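Local atomic coordinates of galacto-N-biose/lacto-N-biose I transporter substrate-binding protein (Bifidobacterium longum, PDB entry 2Z8F), a protein that binds the disaccharides galacto-N-biose and lacto-N-biose type I as the solute-binding component of an ABC transporter, probably delivering them for uptake by the bacterium. Residues D236-K240 with T259-T264; G265-V271 with T340-Q345. One frame throughout, in Å; residues are numbered along the deposited sequence.

Contact 1 of 2, residues D236-K240 with T259-T264; sequences DASIK and TSSGGT
Two helix ends meet side by side in this solute-binding protein of the periplasmic-binding-protein class: the last turn of helix 233-240 lies against the end of helix 254-261, where the chain leaves the helix at Gly262 and reverses through a type I' turn from Ser261 to Thr264. Such a junction shows how carbonyls near helix ends can be used by a neighbour. The hydroxyl OG1 of Thr264 bonds Lys240 O at 2.8 Å, in the carbonyl plane and on a lone pair, while its methyl CG2 rests against Ile239 O. A valine here would probably leave Lys240 O without its hydroxyl mate and cost the turn its polar tie to the helix end. In the other direction Lys240 reaches back: its chain lies alongside Ser261 O and bends at chi4 (-65°), which brings NZ to Ser260 O at 3.1 Å, from above the carbonyl plane and not on a lone pair. On the buried side Ile239 packs on the second helix, its CG2, anti to the backbone N, 3.6 Å from Ser261 CB. The OG of Ser261 is engaged within its own helix end, with Met258 O and, as an ST turn, with Gly263 N. At the other edge Ser260 OG, hydrogen-bonded to Leu256 O, has the Asp236 carboxylate beside it, OD1 lying 3.0 Å from that OG.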
loop_
_atom_site.group_PDB
_atom_site.type_symbol
_atom_site.label_atom_id
_atom_site.label_comp_id
_atom_site.label_asym_id
_atom_site.label_seq_id
_atom_site.Cartn_x
_atom_site.Cartn_y
_atom_site.Cartn_z
ATOM N N ASP A 236 9.096 8.667 13.524
ATOM C CA ASP A 236 8.508 8.269 14.806
ATOM C C ASP A 236 8.636 9.376 15.847
ATOM O O ASP A 236 7.663 9.711 16.528
ATOM C CB ASP A 236 9.153 6.977 15.331
ATOM C CG ASP A 236 8.875 5.770 14.449
ATOM O OD1 ASP A 236 8.289 5.924 13.355
ATOM O OD2 ASP A 236 9.246 4.649 14.861
ATOM N N ALA A 237 9.837 9.960 15.939
ATOM C CA ALA A 237 10.106 11.038 16.893
ATOM C C ALA A 237 9.152 12.219 16.723
ATOM O O ALA A 237 8.729 12.820 17.715
ATOM C CB ALA A 237 11.562 11.495 16.801
ATOM N N SER A 238 8.772 12.525 15.477
ATOM C CA SER A 238 7.874 13.650 15.218
ATOM C C SER A 238 6.463 13.373 15.700
ATOM O O SER A 238 5.752 14.309 16.037
ATOM C CB SER A 238 7.861 14.064 13.738
ATOM O OG SER A 238 7.192 13.110 12.932
ATOM N N ILE A 239 6.068 12.098 15.735
ATOM C CA ILE A 239 4.777 11.717 16.317
ATOM C C ILE A 239 4.875 11.743 17.849
ATOM O O ILE A 239 4.014 12.329 18.531
ATOM C CB ILE A 239 4.279 10.306 15.872
ATOM C CG1 ILE A 239 4.345 10.126 14.353
ATOM C CG2 ILE A 239 2.819 10.087 16.345
ATOM C CD1 ILE A 239 4.261 8.667 13.904
ATOM N N LYS A 240 5.926 11.112 18.365
ATOM C CA LYS A 240 6.130 10.997 19.825
ATOM C C LYS A 240 6.185 12.354 20.514
ATOM O O LYS A 240 5.609 12.526 21.611
ATOM C CB LYS A 240 7.418 10.241 20.150
ATOM C CG LYS A 240 7.447 8.788 19.777
ATOM C CD LYS A 240 8.766 8.191 20.250
ATOM C CE LYS A 240 9.207 6.997 19.441
ATOM N NZ LYS A 240 8.281 5.853 19.576
ATOM N N THR A 259 1.984 2.139 17.119
ATOM C CA THR A 259 3.258 1.702 17.730
ATOM C C THR A 259 4.306 2.812 17.666
ATOM O O THR A 259 4.983 3.082 18.665
ATOM C CB THR A 259 3.806 0.423 17.090
ATOM O OG1 THR A 259 2.886 -0.659 17.301
ATOM C CG2 THR A 259 5.165 0.040 17.707
ATOM N N SER A 260 4.417 3.473 16.506
ATOM C CA SER A 260 5.411 4.533 16.302
ATOM C C SER A 260 5.168 5.759 17.184
ATOM O O SER A 260 6.106 6.481 17.523
ATOM C CB SER A 260 5.459 4.961 14.817
ATOM O OG SER A 260 6.106 3.983 14.024
ATOM N N SER A 261 3.905 6.016 17.522
ATOM C CA SER A 261 3.550 7.137 18.396
ATOM C C SER A 261 4.064 6.972 19.821
ATOM O O SER A 261 4.154 7.960 20.547
ATOM C CB SER A 261 2.042 7.317 18.470
ATOM O OG SER A 261 1.440 6.354 19.321
ATOM N N GLY A 262 4.334 5.734 20.227
ATOM C CA GLY A 262 4.688 5.437 21.628
ATOM C C GLY A 262 3.517 5.629 22.582
ATOM O O GLY A 262 3.664 5.481 23.810
ATOM N N GLY A 263 2.349 5.957 22.032
ATOM C CA GLY A 263 1.169 6.271 22.835
ATOM C C GLY A 263 0.794 7.743 22.816
ATOM O O GLY A 263 -0.284 8.119 23.291
ATOM N N THR A 264 1.664 8.583 22.256
ATOM C CA THR A 264 1.402 10.024 22.186
ATOM C C THR A 264 0.126 10.369 21.405
ATOM O O THR A 264 -0.040 9.935 20.261
ATOM C CB THR A 264 2.592 10.790 21.583
ATOM O OG1 THR A 264 3.727 10.661 22.451
ATOM C CG2 THR A 264 2.262 12.263 21.398
#

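Contact 2 of 2, residues G265-V271 with T340-Q345; sequences GSGEWQV and TFFGGQ
The main chain of Val271 is gripped twice by one amide: its N donates to Gln345 OE1 at 2.8 Å, nearly straight at 169°, and its O accepts from Gln345 NE2 at 2.9 Å, equally straight. Both bonds fall on lone pairs in the carbonyl planes, so a side-chain amide here does the work of a strand neighbour, and the pair of bonds fixes the rotation of the amide. Gln345 gets there by an extended chain, with CG anti to the backbone N (chi1 -166°). At the other end of the contact Gly267 N bonds Phe341 O at 2.9 Å, the donor lying above the carbonyl plane. Aromatic packing fills the space between. The five-membered ring of Trp269 and the Phe341 ring run nearly parallel, 8° apart, but are displaced laterally with little face shared; Trp269 CD1 comes to 3.4 Å from Phe341 CE2. Trp269 CB and Val271 CG2 both approach the CD1-CE1 side of the Phe342 ring, each at 3.8 Å, at CD1 and CE1 respectively. Helix 254-261 touches both phenylalanines through Met258, and Phe135 meets Phe342 edge-to-face. The whole is a sheet edge closed by a loop: the type I' turn from Phe342 to Gln345, following helix 336-341, lies along strand 269-273, an outer strand of a three-stranded antiparallel sheet.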
loop_
_atom_site.group_PDB
_atom_site.type_symbol
_atom_site.label_atom_id
_atom_site.label_comp_id
_atom_site.label_asym_id
_atom_site.label_seq_id
_atom_site.Cartn_x
_atom_site.Cartn_y
_atom_site.Cartn_z
ATOM N N GLY A 265 -0.757 11.134 22.046
ATOM C CA GLY A 265 -2.049 11.498 21.461
ATOM C C GLY A 265 -3.117 10.420 21.553
ATOM O O GLY A 265 -4.208 10.596 21.049
ATOM N N SER A 266 -2.824 9.294 22.202
ATOM C CA SER A 266 -3.848 8.263 22.368
ATOM C C SER A 266 -5.150 8.848 22.925
ATOM O O SER A 266 -5.138 9.595 23.908
ATOM C CB SER A 266 -3.353 7.128 23.273
ATOM O OG SER A 266 -4.395 6.206 23.498
ATOM N N GLY A 267 -6.268 8.509 22.296
ATOM C CA GLY A 267 -7.555 9.077 22.644
ATOM C C GLY A 267 -7.944 10.316 21.853
ATOM O O GLY A 267 -9.105 10.748 21.902
ATOM N N GLU A 268 -6.989 10.894 21.121
ATOM C CA GLU A 268 -7.246 12.156 20.414
ATOM C C GLU A 268 -7.133 12.028 18.899
ATOM O O GLU A 268 -7.604 12.903 18.168
ATOM C CB GLU A 268 -6.278 13.238 20.881
ATOM C CG GLU A 268 -6.236 13.398 22.386
ATOM C CD GLU A 268 -5.121 14.309 22.851
ATOM O OE1 GLU A 268 -5.329 14.953 23.895
ATOM O OE2 GLU A 268 -4.045 14.394 22.201
ATOM N N TRP A 269 -6.488 10.962 18.440
ATOM C CA TRP A 269 -6.340 10.737 16.988
ATOM C C TRP A 269 -7.656 10.340 16.335
ATOM O O TRP A 269 -8.518 9.713 16.966
ATOM C CB TRP A 269 -5.253 9.717 16.676
ATOM C CG TRP A 269 -3.865 10.200 16.944
ATOM C CD1 TRP A 269 -3.136 10.037 18.111
ATOM C CD2 TRP A 269 -3.028 10.937 16.050
ATOM N NE1 TRP A 269 -1.900 10.621 17.970
ATOM C CE2 TRP A 269 -1.807 11.177 16.720
ATOM C CE3 TRP A 269 -3.184 11.401 14.732
ATOM C CZ2 TRP A 269 -0.750 11.864 16.124
ATOM C CZ3 TRP A 269 -2.115 12.107 14.133
ATOM C CH2 TRP A 269 -0.920 12.328 14.841
ATOM N N GLN A 270 -7.822 10.757 15.080
ATOM C CA GLN A 270 -8.995 10.427 14.286
ATOM C C GLN A 270 -8.560 10.091 12.863
ATOM O O GLN A 270 -7.460 10.473 12.435
ATOM C CB GLN A 270 -9.965 11.615 14.224
ATOM C CG GLN A 270 -10.588 12.021 15.547
ATOM C CD GLN A 270 -11.645 11.029 15.994
ATOM O OE1 GLN A 270 -11.365 10.102 16.753
ATOM N NE2 GLN A 270 -12.847 11.188 15.485
ATOM N N VAL A 271 -9.426 9.378 12.141
ATOM C CA VAL A 271 -9.229 9.115 10.717
ATOM C C VAL A 271 -10.298 9.895 9.961
ATOM O O VAL A 271 -11.476 9.886 10.342
ATOM C CB VAL A 271 -9.348 7.626 10.386
ATOM C CG1 VAL A 271 -9.257 7.367 8.884
ATOM C CG2 VAL A 271 -8.251 6.835 11.119
ATOM N N THR A 340 -9.646 2.658 20.818
ATOM C CA THR A 340 -9.202 3.381 22.015
ATOM C C THR A 340 -8.165 4.456 21.659
ATOM O O THR A 340 -8.283 5.614 22.083
ATOM C CB THR A 340 -8.643 2.414 23.087
ATOM O OG1 THR A 340 -9.713 1.596 23.608
ATOM C CG2 THR A 340 -8.010 3.201 24.233
ATOM N N PHE A 341 -7.162 4.080 20.867
ATOM C CA PHE A 341 -6.168 5.043 20.397
ATOM C C PHE A 341 -6.814 6.143 19.558
ATOM O O PHE A 341 -6.491 7.326 19.707
ATOM C CB PHE A 341 -5.082 4.346 19.594
ATOM C CG PHE A 341 -3.936 5.243 19.221
ATOM C CD1 PHE A 341 -2.846 5.392 20.079
ATOM C CD2 PHE A 341 -3.922 5.907 17.998
ATOM C CE1 PHE A 341 -1.776 6.208 19.740
ATOM C CE2 PHE A 341 -2.844 6.730 17.645
ATOM C CZ PHE A 341 -1.770 6.872 18.519
ATOM N N PHE A 342 -7.716 5.745 18.671
ATOM C CA PHE A 342 -8.384 6.694 17.784
ATOM C C PHE A 342 -9.672 7.278 18.362
ATOM O O PHE A 342 -10.675 7.425 17.659
ATOM C CB PHE A 342 -8.615 6.066 16.399
ATOM C CG PHE A 342 -7.349 5.939 15.571
ATOM C CD1 PHE A 342 -6.948 6.974 14.722
ATOM C CD2 PHE A 342 -6.564 4.793 15.633
ATOM C CE1 PHE A 342 -5.773 6.871 13.942
ATOM C CE2 PHE A 342 -5.404 4.673 14.858
ATOM C CZ PHE A 342 -5.005 5.724 14.007
ATOM N N GLY A 343 -9.623 7.635 19.646
ATOM C CA GLY A 343 -10.703 8.400 20.289
ATOM C C GLY A 343 -12.088 7.788 20.251
ATOM O O GLY A 343 -13.083 8.500 20.127
ATOM N N GLY A 344 -12.151 6.466 20.339
ATOM C CA GLY A 344 -13.404 5.732 20.239
ATOM C C GLY A 344 -13.925 5.493 18.828
ATOM O O GLY A 344 -15.007 4.935 18.664
ATOM N N GLN A 345 -13.157 5.886 17.804
ATOM C CA GLN A 345 -13.660 5.832 16.422
ATOM C C GLN A 345 -13.619 4.435 15.818
ATOM O O GLN A 345 -12.639 3.698 15.989
ATOM C CB GLN A 345 -12.843 6.761 15.530
ATOM C CG GLN A 345 -13.487 7.049 14.170
ATOM C CD GLN A 345 -12.620 7.941 13.301
ATOM O OE1 GLN A 345 -11.479 8.245 13.640
ATOM N NE2 GLN A 345 -13.174 8.372 12.169
#

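Contacts 1 and 2 follow one another along the chain and have centres 13 Å apart, sharing the short passage from helix 254-261 into strand 269-273. Trp269 joins them: its NE1 is 3.0 Å from Thr264 O, a probable hydrogen bond, and its CZ2 lies 4.0 Å from Ile239 CG2. Phe341 also packs on contact 1, with CE1 3.2 Å from Ser261 OG. Thus 236-240 and 340-345, remote in sequence, are brought together round one helix exit. Neither contact reaches the bound glycan: the side chain of Ser260 is about 10 Å from an N-acetylglucosamine unit, and that of Phe342 about 14 Å from a galactose.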